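Local coordinates for protein Cap5O (Staphylococcus aureus, PDB 3OJO) that probably oxidises UDP-N-acetyl-mannosamine, with NAD as electron acceptor, in the biosynthesis of the capsular polysaccharide, at residues Q99-D104 with H268-D273; R178-V183 with G201-T206; P261-G266 with F404-V409. All coordinates share one frame; numbering follows the deposited sequence.

Contact 1. Residues Q99-D104 with H268-D273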
ATOM      1  N   GLN B  99       9.258  -0.943 -18.637  1.00 77.64           N
ATOM      2  CA  GLN B  99       7.961  -0.993 -17.950  1.00 78.45           C
ATOM      3  C   GLN B  99       8.090  -0.645 -16.466  1.00 83.60           C
ATOM      4  O   GLN B  99       7.528   0.356 -16.011  1.00 83.41           O
ATOM      5  CB  GLN B  99       7.318  -2.404 -18.093  1.00 79.98           C
ATOM      6  CG  GLN B  99       7.647  -3.180 -19.384  1.00 99.97           C
ATOM      7  CD  GLN B  99       9.007  -3.865 -19.366  1.00121.96           C
ATOM      8  OE1 GLN B  99       9.292  -4.729 -18.528  1.00117.14           O
ATOM      9  NE2 GLN B  99       9.873  -3.502 -20.310  1.00111.89           N
ATOM     10  N   TYR B 100       8.877  -1.472 -15.741  1.00 80.52           N
ATOM     11  CA  TYR B 100       9.193  -1.451 -14.307  1.00 80.31           C
ATOM     12  C   TYR B 100       9.849  -0.169 -13.791  1.00 81.49           C
ATOM     13  O   TYR B 100       9.893   0.031 -12.573  1.00 80.57           O
ATOM     14  CB  TYR B 100      10.117  -2.643 -13.974  1.00 82.15           C
ATOM     15  CG  TYR B 100       9.459  -3.994 -14.140  1.00 85.56           C
ATOM     16  CD1 TYR B 100       8.731  -4.571 -13.104  1.00 87.67           C
ATOM     17  CD2 TYR B 100       9.555  -4.696 -15.340  1.00 87.11           C
ATOM     18  CE1 TYR B 100       8.124  -5.817 -13.252  1.00 88.73           C
ATOM     19  CE2 TYR B 100       8.937  -5.938 -15.505  1.00 88.23           C
ATOM     20  CZ  TYR B 100       8.221  -6.493 -14.457  1.00 96.45           C
ATOM     21  OH  TYR B 100       7.609  -7.716 -14.610  1.00 99.68           O
ATOM     22  N   ARG B 101      10.366   0.682 -14.707  1.00 76.56           N
ATOM     23  CA  ARG B 101      11.142   1.889 -14.416  1.00 75.69           C
ATOM     24  C   ARG B 101      12.318   1.573 -13.451  1.00 77.14           C
ATOM     25  O   ARG B 101      12.289   1.828 -12.236  1.00 76.78           O
ATOM     26  CB  ARG B 101      10.289   3.149 -14.117  1.00 75.49           C
ATOM     27  CG  ARG B 101      10.007   3.439 -12.657  1.00 81.47           C
ATOM     28  CD  ARG B 101       9.256   4.724 -12.445  1.00 91.55           C
ATOM     29  NE  ARG B 101       8.618   4.699 -11.133  1.00103.82           N
ATOM     30  CZ  ARG B 101       8.119   5.759 -10.509  1.00119.40           C
ATOM     31  NH1 ARG B 101       8.186   6.962 -11.070  1.00109.63           N
ATOM     32  NH2 ARG B 101       7.559   5.629  -9.315  1.00103.06           N
ATOM     33  N   SER B 102      13.300   0.876 -14.008  1.00 70.95           N
ATOM     34  CA  SER B 102      14.483   0.490 -13.271  1.00 69.10           C
ATOM     35  C   SER B 102      15.449   1.659 -13.276  1.00 67.61           C
ATOM     36  O   SER B 102      15.402   2.514 -14.172  1.00 65.62           O
ATOM     37  CB  SER B 102      15.129  -0.725 -13.918  1.00 73.19           C
ATOM     38  OG  SER B 102      14.733  -1.894 -13.225  1.00 83.74           O
ATOM     39  N   CYS B 103      16.302   1.710 -12.261  1.00 61.95           N
ATOM     40  CA  CYS B 103      17.323   2.746 -12.166  1.00 61.26           C
ATOM     41  C   CYS B 103      18.436   2.397 -13.128  1.00 57.52           C
ATOM     42  O   CYS B 103      18.848   1.231 -13.209  1.00 56.40           O
ATOM     43  CB  CYS B 103      17.868   2.854 -10.745  1.00 63.11           C
ATOM     44  SG  CYS B 103      16.641   3.211  -9.457  1.00 68.04           S
ATOM     45  N   ASP B 104      18.936   3.398 -13.838  1.00 49.25           N
ATOM     46  CA  ASP B 104      20.065   3.191 -14.725  1.00 47.23           C
ATOM     47  C   ASP B 104      21.353   3.485 -13.931  1.00 47.34           C
ATOM     48  O   ASP B 104      21.562   4.626 -13.514  1.00 46.38           O
ATOM     49  CB  ASP B 104      19.925   4.069 -15.979  1.00 48.91           C
ATOM     50  CG  ASP B 104      21.022   3.911 -17.008  1.00 53.41           C
ATOM     51  OD1 ASP B 104      21.208   4.845 -17.818  1.00 55.57           O
ATOM     52  OD2 ASP B 104      21.710   2.864 -16.990  1.00 52.01           O
ATOM     53  N   HIS B 268      11.736   9.495  -9.568  1.00 74.02           N
ATOM     54  CA  HIS B 268      12.260   8.286  -8.900  1.00 75.49           C
ATOM     55  C   HIS B 268      12.088   6.913  -9.585  1.00 77.67           C
ATOM     56  O   HIS B 268      11.118   6.689 -10.314  1.00 79.45           O
ATOM     57  CB  HIS B 268      11.678   8.209  -7.473  1.00 77.85           C
ATOM     58  CG  HIS B 268      10.181   8.330  -7.419  1.00 82.47           C
ATOM     59  ND1 HIS B 268       9.556   9.566  -7.297  1.00 84.86           N
ATOM     60  CD2 HIS B 268       9.231   7.368  -7.481  1.00 85.08           C
ATOM     61  CE1 HIS B 268       8.254   9.314  -7.289  1.00 84.66           C
ATOM     62  NE2 HIS B 268       8.008   8.008  -7.396  1.00 85.07           N
ATOM     63  N   CYS B 269      13.004   5.973  -9.273  1.00 69.09           N
ATOM     64  CA  CYS B 269      12.994   4.609  -9.794  1.00 66.25           C
ATOM     65  C   CYS B 269      12.795   3.558  -8.694  1.00 69.27           C
ATOM     66  O   CYS B 269      13.118   3.809  -7.527  1.00 69.18           O
ATOM     67  CB  CYS B 269      14.209   4.327 -10.672  1.00 65.52           C
ATOM     68  SG  CYS B 269      15.786   4.951 -10.024  1.00 68.43           S
ATOM     69  N   LEU B 270      12.202   2.400  -9.061  1.00 63.50           N
ATOM     70  CA  LEU B 270      11.754   1.363  -8.125  1.00 61.33           C
ATOM     71  C   LEU B 270      12.703   0.217  -7.739  1.00 68.85           C
ATOM     72  O   LEU B 270      13.798   0.112  -8.297  1.00 70.42           O
ATOM     73  CB  LEU B 270      10.387   0.816  -8.562  1.00 59.33           C
ATOM     74  CG  LEU B 270       9.310   1.808  -8.916  1.00 60.72           C
ATOM     75  CD1 LEU B 270       8.037   1.082  -9.248  1.00 60.00           C
ATOM     76  CD2 LEU B 270       9.069   2.824  -7.797  1.00 60.44           C
ATOM     77  N   ALA B 271      12.250  -0.645  -6.775  1.00 65.44           N
ATOM     78  CA  ALA B 271      12.918  -1.830  -6.204  1.00 65.48           C
ATOM     79  C   ALA B 271      13.055  -3.005  -7.213  1.00 72.33           C
ATOM     80  O   ALA B 271      12.794  -4.174  -6.888  1.00 71.52           O
ATOM     81  CB  ALA B 271      12.195  -2.282  -4.932  1.00 65.65           C
ATOM     82  N   VAL B 272      13.489  -2.683  -8.437  1.00 70.48           N
ATOM     83  CA  VAL B 272      13.684  -3.674  -9.485  1.00 70.24           C
ATOM     84  C   VAL B 272      15.039  -3.524 -10.133  1.00 74.03           C
ATOM     85  O   VAL B 272      15.363  -2.457 -10.660  1.00 73.22           O
ATOM     86  CB  VAL B 272      12.528  -3.745 -10.516  1.00 74.10           C
ATOM     87  CG1 VAL B 272      11.359  -4.571  -9.981  1.00 73.76           C
ATOM     88  CG2 VAL B 272      12.070  -2.350 -10.948  1.00 74.03           C
ATOM     89  N   ASP B 273      15.859  -4.577 -10.044  1.00 71.31           N
ATOM     90  CA  ASP B 273      17.151  -4.577 -10.708  1.00 71.38           C
ATOM     91  C   ASP B 273      16.890  -5.019 -12.168  1.00 73.74           C
ATOM     92  O   ASP B 273      16.090  -5.943 -12.393  1.00 71.25           O
ATOM     93  CB  ASP B 273      18.187  -5.444  -9.969  1.00 73.99           C
ATOM     94  CG  ASP B 273      18.038  -6.934 -10.162  1.00 89.26           C
ATOM     95  OD1 ASP B 273      17.329  -7.567  -9.354  1.00 90.60           O
ATOM     96  OD2 ASP B 273      18.636  -7.468 -11.119  1.00 97.10           O
TER
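Cys103 and Cys269 are joined by a disulfide, SG to SG 2.0 Å, with a torsion of 103° about the sulfur-sulfur bond, and the tight part of this buried contact is built beside it. Cys269 SG sits between its own backbone N and carbonyl carbon (chi1 43°), which turns it to face Cys103 SG. Next along the chain, Leu270 N donates to Arg101 O at 3.2 Å in an almost linear bond. Ser102 OG donates to Val272 O at 2.7 Å, approaching from above the carbonyl plane. The CG2 branch of Val272 touches both Ser102 OG and Tyr100 CB, the latter at 3.6 Å. Tyr100 and Val272 cross at about a right angle, and Ile278 of helix 275-280 packs on both as well as on Ser102.

The other end is more open, reaching the partly exposed His268. The extended chain of Arg101 runs past Leu270, whose CD2 lies 3.5 Å from NH2, and carries the guanidinium to the imidazole. The two planes are inclined by 64°, so they do not stack, although Arg101 NH2 comes within 3.0 Å of His268 CD2. His268 O lies over one guanidinium face without a hydrogen bond. The charge is instead paired with Asp223 of helix 208-238. A bound pyridine-2,6-dicarboxylic acid lies about 4 Å from the His268 side chain, and NAD about 6 Å from that of Cys269. The disulfide thus ties a loop of the NAD-binding Rossmann domain to the Gly-Gly-His-Cys loop at the dinucleotide site, in the oxidised form of the enzyme; the family carries its active-site cysteine in such a loop.

Contact 2. Residues R178-V183 with G201-T206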
ATOM      1  N   ARG B 178      20.458   9.129   8.849  1.00 52.44           N
ATOM      2  CA  ARG B 178      21.182   8.655   7.704  1.00 50.85           C
ATOM      3  C   ARG B 178      21.381   7.159   7.747  1.00 54.97           C
ATOM      4  O   ARG B 178      21.739   6.618   8.793  1.00 57.18           O
ATOM      5  CB  ARG B 178      22.532   9.371   7.730  1.00 49.20           C
ATOM      6  CG  ARG B 178      23.144   9.574   6.380  1.00 62.03           C
ATOM      7  CD  ARG B 178      24.322  10.516   6.453  1.00 65.85           C
ATOM      8  NE  ARG B 178      23.926  11.890   6.146  1.00 68.56           N
ATOM      9  CZ  ARG B 178      23.828  12.378   4.916  1.00 69.16           C
ATOM     10  NH1 ARG B 178      24.063  11.599   3.866  1.00 38.27           N
ATOM     11  NH2 ARG B 178      23.482  13.644   4.725  1.00 60.23           N
ATOM     12  N   ILE B 179      21.194   6.496   6.603  1.00 48.00           N
ATOM     13  CA  ILE B 179      21.430   5.074   6.469  1.00 46.80           C
ATOM     14  C   ILE B 179      22.869   4.875   5.947  1.00 51.43           C
ATOM     15  O   ILE B 179      23.224   5.420   4.899  1.00 50.09           O
ATOM     16  CB  ILE B 179      20.356   4.399   5.570  1.00 49.34           C
ATOM     17  CG1 ILE B 179      18.957   4.477   6.223  1.00 48.42           C
ATOM     18  CG2 ILE B 179      20.743   2.958   5.224  1.00 50.05           C
ATOM     19  CD1 ILE B 179      17.850   4.091   5.356  1.00 51.51           C
ATOM     20  N   ILE B 180      23.695   4.111   6.705  1.00 48.03           N
ATOM     21  CA  ILE B 180      25.072   3.791   6.336  1.00 46.87           C
ATOM     22  C   ILE B 180      25.060   2.307   6.006  1.00 50.99           C
ATOM     23  O   ILE B 180      25.008   1.483   6.924  1.00 51.96           O
ATOM     24  CB  ILE B 180      26.111   4.134   7.468  1.00 49.79           C
ATOM     25  CG1 ILE B 180      25.933   5.566   8.094  1.00 49.86           C
ATOM     26  CG2 ILE B 180      27.568   3.816   7.055  1.00 48.53           C
ATOM     27  CD1 ILE B 180      26.241   6.759   7.230  1.00 52.70           C
ATOM     28  N   GLY B 181      25.062   1.989   4.708  1.00 45.73           N
ATOM     29  CA  GLY B 181      25.064   0.624   4.205  1.00 44.67           C
ATOM     30  C   GLY B 181      26.437   0.189   3.740  1.00 49.40           C
ATOM     31  O   GLY B 181      26.809   0.440   2.590  1.00 48.89           O
ATOM     32  N   GLY B 182      27.191  -0.463   4.632  1.00 46.58           N
ATOM     33  CA  GLY B 182      28.524  -0.969   4.323  1.00 46.28           C
ATOM     34  C   GLY B 182      28.500  -2.376   3.753  1.00 50.68           C
ATOM     35  O   GLY B 182      27.609  -3.168   4.076  1.00 49.26           O
ATOM     36  N   VAL B 183      29.485  -2.698   2.892  1.00 48.28           N
ATOM     37  CA  VAL B 183      29.600  -4.034   2.293  1.00 48.75           C
ATOM     38  C   VAL B 183      30.067  -5.003   3.388  1.00 57.52           C
ATOM     39  O   VAL B 183      29.637  -6.160   3.416  1.00 58.68           O
ATOM     40  CB  VAL B 183      30.510  -4.039   1.035  1.00 51.22           C
ATOM     41  CG1 VAL B 183      30.710  -5.451   0.481  1.00 50.62           C
ATOM     42  CG2 VAL B 183      29.933  -3.142  -0.037  1.00 50.84           C
ATOM     43  N   GLY B 201      22.203  14.173  12.941  1.00 60.76           N
ATOM     44  CA  GLY B 201      21.122  13.204  12.863  1.00 59.40           C
ATOM     45  C   GLY B 201      21.621  11.816  13.219  1.00 61.35           C
ATOM     46  O   GLY B 201      22.824  11.598  13.359  1.00 59.77           O
ATOM     47  N   GLU B 202      20.699  10.874  13.396  1.00 58.46           N
ATOM     48  CA  GLU B 202      21.013   9.492  13.756  1.00 57.76           C
ATOM     49  C   GLU B 202      21.636   8.789  12.557  1.00 60.13           C
ATOM     50  O   GLU B 202      21.242   9.049  11.428  1.00 59.70           O
ATOM     51  CB  GLU B 202      19.718   8.785  14.208  1.00 59.12           C
ATOM     52  CG  GLU B 202      19.836   7.322  14.611  1.00 70.21           C
ATOM     53  CD  GLU B 202      18.525   6.550  14.659  1.00 97.13           C
ATOM     54  OE1 GLU B 202      18.563   5.310  14.477  1.00 92.23           O
ATOM     55  OE2 GLU B 202      17.462   7.180  14.877  1.00 90.78           O
ATOM     56  N   MET B 203      22.613   7.920  12.798  1.00 55.68           N
ATOM     57  CA  MET B 203      23.231   7.146  11.739  1.00 55.28           C
ATOM     58  C   MET B 203      22.858   5.687  11.926  1.00 57.72           C
ATOM     59  O   MET B 203      23.276   5.051  12.893  1.00 58.08           O
ATOM     60  CB  MET B 203      24.742   7.357  11.687  1.00 58.09           C
ATOM     61  CG  MET B 203      25.113   8.767  11.339  1.00 62.65           C
ATOM     62  SD  MET B 203      26.760   8.824  10.638  1.00 67.50           S
ATOM     63  CE  MET B 203      27.362  10.264  11.444  1.00 64.17           C
ATOM     64  N   ILE B 204      21.992   5.194  11.046  1.00 52.22           N
ATOM     65  CA  ILE B 204      21.487   3.828  11.064  1.00 50.55           C
ATOM     66  C   ILE B 204      22.526   2.952  10.364  1.00 53.49           C
ATOM     67  O   ILE B 204      22.909   3.223   9.222  1.00 54.37           O
ATOM     68  CB  ILE B 204      20.038   3.728  10.463  1.00 53.06           C
ATOM     69  CG1 ILE B 204      19.003   4.517  11.294  1.00 53.49           C
ATOM     70  CG2 ILE B 204      19.570   2.295  10.367  1.00 52.51           C
ATOM     71  CD1 ILE B 204      18.891   5.951  10.998  1.00 59.34           C
ATOM     72  N   GLU B 205      23.020   1.946  11.084  1.00 48.03           N
ATOM     73  CA  GLU B 205      24.031   1.022  10.600  1.00 47.49           C
ATOM     74  C   GLU B 205      23.376  -0.211  10.049  1.00 50.75           C
ATOM     75  O   GLU B 205      22.561  -0.834  10.728  1.00 51.92           O
ATOM     76  CB  GLU B 205      24.997   0.622  11.722  1.00 49.00           C
ATOM     77  CG  GLU B 205      25.788   1.779  12.308  1.00 64.26           C
ATOM     78  CD  GLU B 205      26.614   1.400  13.517  1.00 82.20           C
ATOM     79  OE1 GLU B 205      27.038   0.222  13.601  1.00 58.56           O
ATOM     80  OE2 GLU B 205      26.820   2.275  14.391  1.00 78.98           O
ATOM     81  N   THR B 206      23.761  -0.587   8.825  1.00 45.01           N
ATOM     82  CA  THR B 206      23.243  -1.767   8.138  1.00 43.42           C
ATOM     83  C   THR B 206      24.184  -2.161   7.020  1.00 44.26           C
ATOM     84  O   THR B 206      25.174  -1.476   6.817  1.00 43.76           O
ATOM     85  CB  THR B 206      21.771  -1.551   7.686  1.00 50.02           C
ATOM     86  OG1 THR B 206      21.344  -2.740   7.044  1.00 46.64           O
ATOM     87  CG2 THR B 206      21.581  -0.352   6.744  1.00 49.90           C
TER
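Ile180 and Met203 approach obliquely on one face of a parallel strand pair, Ile180 CD1 resting 4.0 Å from Met203 SD. Both point their CB to the same side as Arg178 and Glu205, where Tyr195 of helix 185-195 packs on Arg178, Ile180 and Met203. Glu205 pairs its carboxylate with Lys192 of the same helix. The long chain of Arg178 bends at chi3 (-95°), which leads its guanidinium off strand 203-206 to a salt bridge with Glu162.

On the other face stand Ile179, Ile204 and Thr206. Thr206 has OG1 anti to its backbone N (chi1 -179°), and this leaves the methyl CG2 to meet Ile179 CG2 at 3.7 Å. Ile204 lays its CD1 3.7 Å from Arg178 O. Met249 of the second subunit packs on all three residues of this face, and helix 208-238 adds cover over Ile179.

Between the faces the backbones are laced by a ladder of five hydrogen bonds, running from Arg178 N to Glu202 O at one end to Gly182 N to Thr206 O at the other. In its middle Ile180 N donates to Ile204 O at 2.8 Å. The two strand segments run parallel with 25° between their directions. Such a parallel pair, joined through helix 185-195, is a beta-alpha-beta crossover, here forming the edge of the mixed sheet that contains the Rossmann strands.

Contact 3. Residues P261-G266 with F404-V409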
ATOM      1  N   PRO B 261      -5.105  10.115  -5.647  1.00 39.65           N
ATOM      2  CA  PRO B 261      -4.911   9.881  -7.090  1.00 40.02           C
ATOM      3  C   PRO B 261      -4.332  11.136  -7.756  1.00 45.81           C
ATOM      4  O   PRO B 261      -4.287  12.213  -7.133  1.00 46.80           O
ATOM      5  CB  PRO B 261      -6.319   9.582  -7.596  1.00 41.60           C
ATOM      6  CG  PRO B 261      -7.237  10.264  -6.611  1.00 45.13           C
ATOM      7  CD  PRO B 261      -6.509  10.454  -5.325  1.00 40.17           C
ATOM      8  N   GLY B 262      -3.895  10.994  -9.003  1.00 41.48           N
ATOM      9  CA  GLY B 262      -3.303  12.098  -9.748  1.00 40.71           C
ATOM     10  C   GLY B 262      -3.167  11.853 -11.236  1.00 43.84           C
ATOM     11  O   GLY B 262      -3.723  10.898 -11.776  1.00 43.59           O
ATOM     12  N   PRO B 263      -2.397  12.705 -11.922  1.00 41.06           N
ATOM     13  CA  PRO B 263      -2.234  12.551 -13.384  1.00 41.30           C
ATOM     14  C   PRO B 263      -1.220  11.489 -13.836  1.00 45.74           C
ATOM     15  O   PRO B 263      -1.004  11.280 -15.033  1.00 43.80           O
ATOM     16  CB  PRO B 263      -1.807  13.955 -13.820  1.00 43.22           C
ATOM     17  CG  PRO B 263      -1.128  14.548 -12.633  1.00 46.89           C
ATOM     18  CD  PRO B 263      -1.687  13.895 -11.407  1.00 42.21           C
ATOM     19  N   GLY B 264      -0.609  10.827 -12.863  1.00 44.31           N
ATOM     20  CA  GLY B 264       0.430   9.829 -13.072  1.00 44.38           C
ATOM     21  C   GLY B 264       1.549  10.026 -12.070  1.00 47.98           C
ATOM     22  O   GLY B 264       1.397  10.777 -11.100  1.00 47.38           O
ATOM     23  N   VAL B 265       2.669   9.324 -12.280  1.00 45.17           N
ATOM     24  CA  VAL B 265       3.833   9.330 -11.390  1.00 46.05           C
ATOM     25  C   VAL B 265       5.085   9.662 -12.202  1.00 54.30           C
ATOM     26  O   VAL B 265       5.172   9.258 -13.357  1.00 54.64           O
ATOM     27  CB  VAL B 265       3.964   7.988 -10.592  1.00 49.50           C
ATOM     28  CG1 VAL B 265       5.163   7.995  -9.655  1.00 49.43           C
ATOM     29  CG2 VAL B 265       2.706   7.694  -9.795  1.00 49.15           C
ATOM     30  N   GLY B 266       6.032  10.382 -11.600  1.00 53.48           N
ATOM     31  CA  GLY B 266       7.274  10.755 -12.261  1.00 54.62           C
ATOM     32  C   GLY B 266       8.515  10.511 -11.437  1.00 63.70           C
ATOM     33  O   GLY B 266       8.488   9.692 -10.520  1.00 64.49           O
ATOM     34  N   PHE B 404     -10.618  21.405 -14.311  1.00 52.31           N
ATOM     35  CA  PHE B 404     -10.482  19.982 -13.994  1.00 49.75           C
ATOM     36  C   PHE B 404      -9.128  19.815 -13.289  1.00 51.31           C
ATOM     37  O   PHE B 404      -8.058  19.884 -13.912  1.00 50.75           O
ATOM     38  CB  PHE B 404     -10.629  19.038 -15.204  1.00 50.77           C
ATOM     39  CG  PHE B 404     -10.452  17.571 -14.859  1.00 51.37           C
ATOM     40  CD1 PHE B 404     -10.909  17.060 -13.643  1.00 53.53           C
ATOM     41  CD2 PHE B 404      -9.832  16.702 -15.746  1.00 52.37           C
ATOM     42  CE1 PHE B 404     -10.717  15.718 -13.313  1.00 52.79           C
ATOM     43  CE2 PHE B 404      -9.660  15.355 -15.419  1.00 54.11           C
ATOM     44  CZ  PHE B 404     -10.113  14.875 -14.210  1.00 51.93           C
ATOM     45  N   ASP B 405      -9.194  19.664 -11.961  1.00 45.89           N
ATOM     46  CA  ASP B 405      -8.025  19.560 -11.105  1.00 43.94           C
ATOM     47  C   ASP B 405      -7.705  18.104 -10.785  1.00 47.38           C
ATOM     48  O   ASP B 405      -8.416  17.463 -10.018  1.00 47.70           O
ATOM     49  CB  ASP B 405      -8.218  20.434  -9.859  1.00 44.64           C
ATOM     50  CG  ASP B 405      -7.030  20.592  -8.943  1.00 54.04           C
ATOM     51  OD1 ASP B 405      -5.904  20.250  -9.360  1.00 57.84           O
ATOM     52  OD2 ASP B 405      -7.219  21.071  -7.815  1.00 54.49           O
ATOM     53  N   THR B 406      -6.634  17.582 -11.409  1.00 43.04           N
ATOM     54  CA  THR B 406      -6.170  16.208 -11.243  1.00 41.84           C
ATOM     55  C   THR B 406      -5.355  16.030  -9.956  1.00 45.85           C
ATOM     56  O   THR B 406      -5.046  14.892  -9.597  1.00 44.82           O
ATOM     57  CB  THR B 406      -5.377  15.746 -12.493  1.00 36.83           C
ATOM     58  OG1 THR B 406      -4.123  16.404 -12.541  1.00 34.72           O
ATOM     59  CG2 THR B 406      -6.134  15.935 -13.777  1.00 28.70           C
ATOM     60  N   LYS B 407      -5.006  17.147  -9.277  1.00 43.75           N
ATOM     61  CA  LYS B 407      -4.179  17.168  -8.053  1.00 43.52           C
ATOM     62  C   LYS B 407      -4.920  17.567  -6.761  1.00 48.74           C
ATOM     63  O   LYS B 407      -4.355  17.395  -5.681  1.00 48.47           O
ATOM     64  CB  LYS B 407      -2.933  18.077  -8.248  1.00 44.45           C
ATOM     65  CG  LYS B 407      -1.910  17.574  -9.264  1.00 44.97           C
ATOM     66  CD  LYS B 407      -1.179  16.291  -8.828  1.00 45.72           C
ATOM     67  CE  LYS B 407      -0.120  16.490  -7.784  1.00 53.77           C
ATOM     68  NZ  LYS B 407       0.683  15.255  -7.602  1.00 75.86           N
ATOM     69  N   ASN B 408      -6.166  18.096  -6.866  1.00 46.56           N
ATOM     70  CA  ASN B 408      -6.995  18.571  -5.740  1.00 47.21           C
ATOM     71  C   ASN B 408      -6.235  19.639  -4.907  1.00 53.82           C
ATOM     72  O   ASN B 408      -6.174  19.576  -3.672  1.00 53.72           O
ATOM     73  CB  ASN B 408      -7.530  17.397  -4.899  1.00 45.34           C
ATOM     74  CG  ASN B 408      -8.593  17.767  -3.897  1.00 55.65           C
ATOM     75  OD1 ASN B 408      -9.463  18.602  -4.134  1.00 50.09           O
ATOM     76  ND2 ASN B 408      -8.558  17.130  -2.749  1.00 42.39           N
ATOM     77  N   VAL B 409      -5.630  20.608  -5.625  1.00 51.22           N
ATOM     78  CA  VAL B 409      -4.802  21.680  -5.082  1.00 51.96           C
ATOM     79  C   VAL B 409      -5.577  22.969  -4.737  1.00 59.99           C
ATOM     80  O   VAL B 409      -5.242  23.620  -3.743  1.00 59.84           O
ATOM     81  CB  VAL B 409      -3.520  21.908  -5.945  1.00 55.58           C
ATOM     82  CG1 VAL B 409      -3.832  22.564  -7.288  1.00 55.16           C
ATOM     83  CG2 VAL B 409      -2.459  22.692  -5.187  1.00 55.45           C
TER
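Thr406 turns its hydroxyl to the Pro263 ring and its methyl to the flat ring of Phe404: CG2 lies 3.9 Å above one face of the phenyl group, offset toward the rim. Thr305 and Ile309 of helix 286-312 also touch Phe404, as do Leu377 and Leu379 of the adjacent strand. The second flat group, the Asp405 carboxylate, is used from two directions. Lys407 N reaches OD1 from above the plane, 58° out of it, while Val409 N meets OD2 on its syn side at 2.7 Å. Tyr419 OH and Val410 N also bond to OD2, so this oxygen is gripped by several donors and the carboxylate is well fixed.

The bond from Lys407 N closes an Asx turn just where strand 402-405 ends. That strand belongs to the parallel sheet of the C-terminal domain, a family UDP-binding domain, and the turn presents Thr406 and Lys407 to the loop 261-266 of the central domain.

Across this domain junction the two segments form no hydrogen bond with each other. Gly262 CA instead directs a C-H toward Thr406 O at 3.3 Å, nearly straight at 168°. The Thr406 hydroxyl, placed between backbone N and carbonyl carbon by a chi1 of 71°, lies 3.5 Å from Pro263 CG and makes its polar bond to Ile380 O. Lys407 folds back through bends at chi2 and chi3, bringing the methylene CD to 3.6 Å from Pro263 CD; its chain crosses the proline at about a right angle. Gly262 O is bonded by Tyr422 OH, and Pro261 packs on Asn230 and Thr233 of helix 208-238.

In the fold
Contact 2 closes first along the chain and is nested in the loop spanned by contact 1, whereas contacts 1 and 3 interleave, with 261-266 just ahead of 268-273 in the same loop. Contact 1 lies about 23 Å from contact 2 and 22 Å from contact 3, centre to centre; contacts 2 and 3 are about 35 Å apart on opposite sides of the chain's centre. Contacts 1 and 3 touch where Arg101 NH1 comes within 2.8 Å of Gly266 O. Helix 208-238 borders all three. Contact 2 is internal to the N-terminal sheet, while contacts 1 and 3 attach the central domain to the NAD-binding and C-terminal domains respectively.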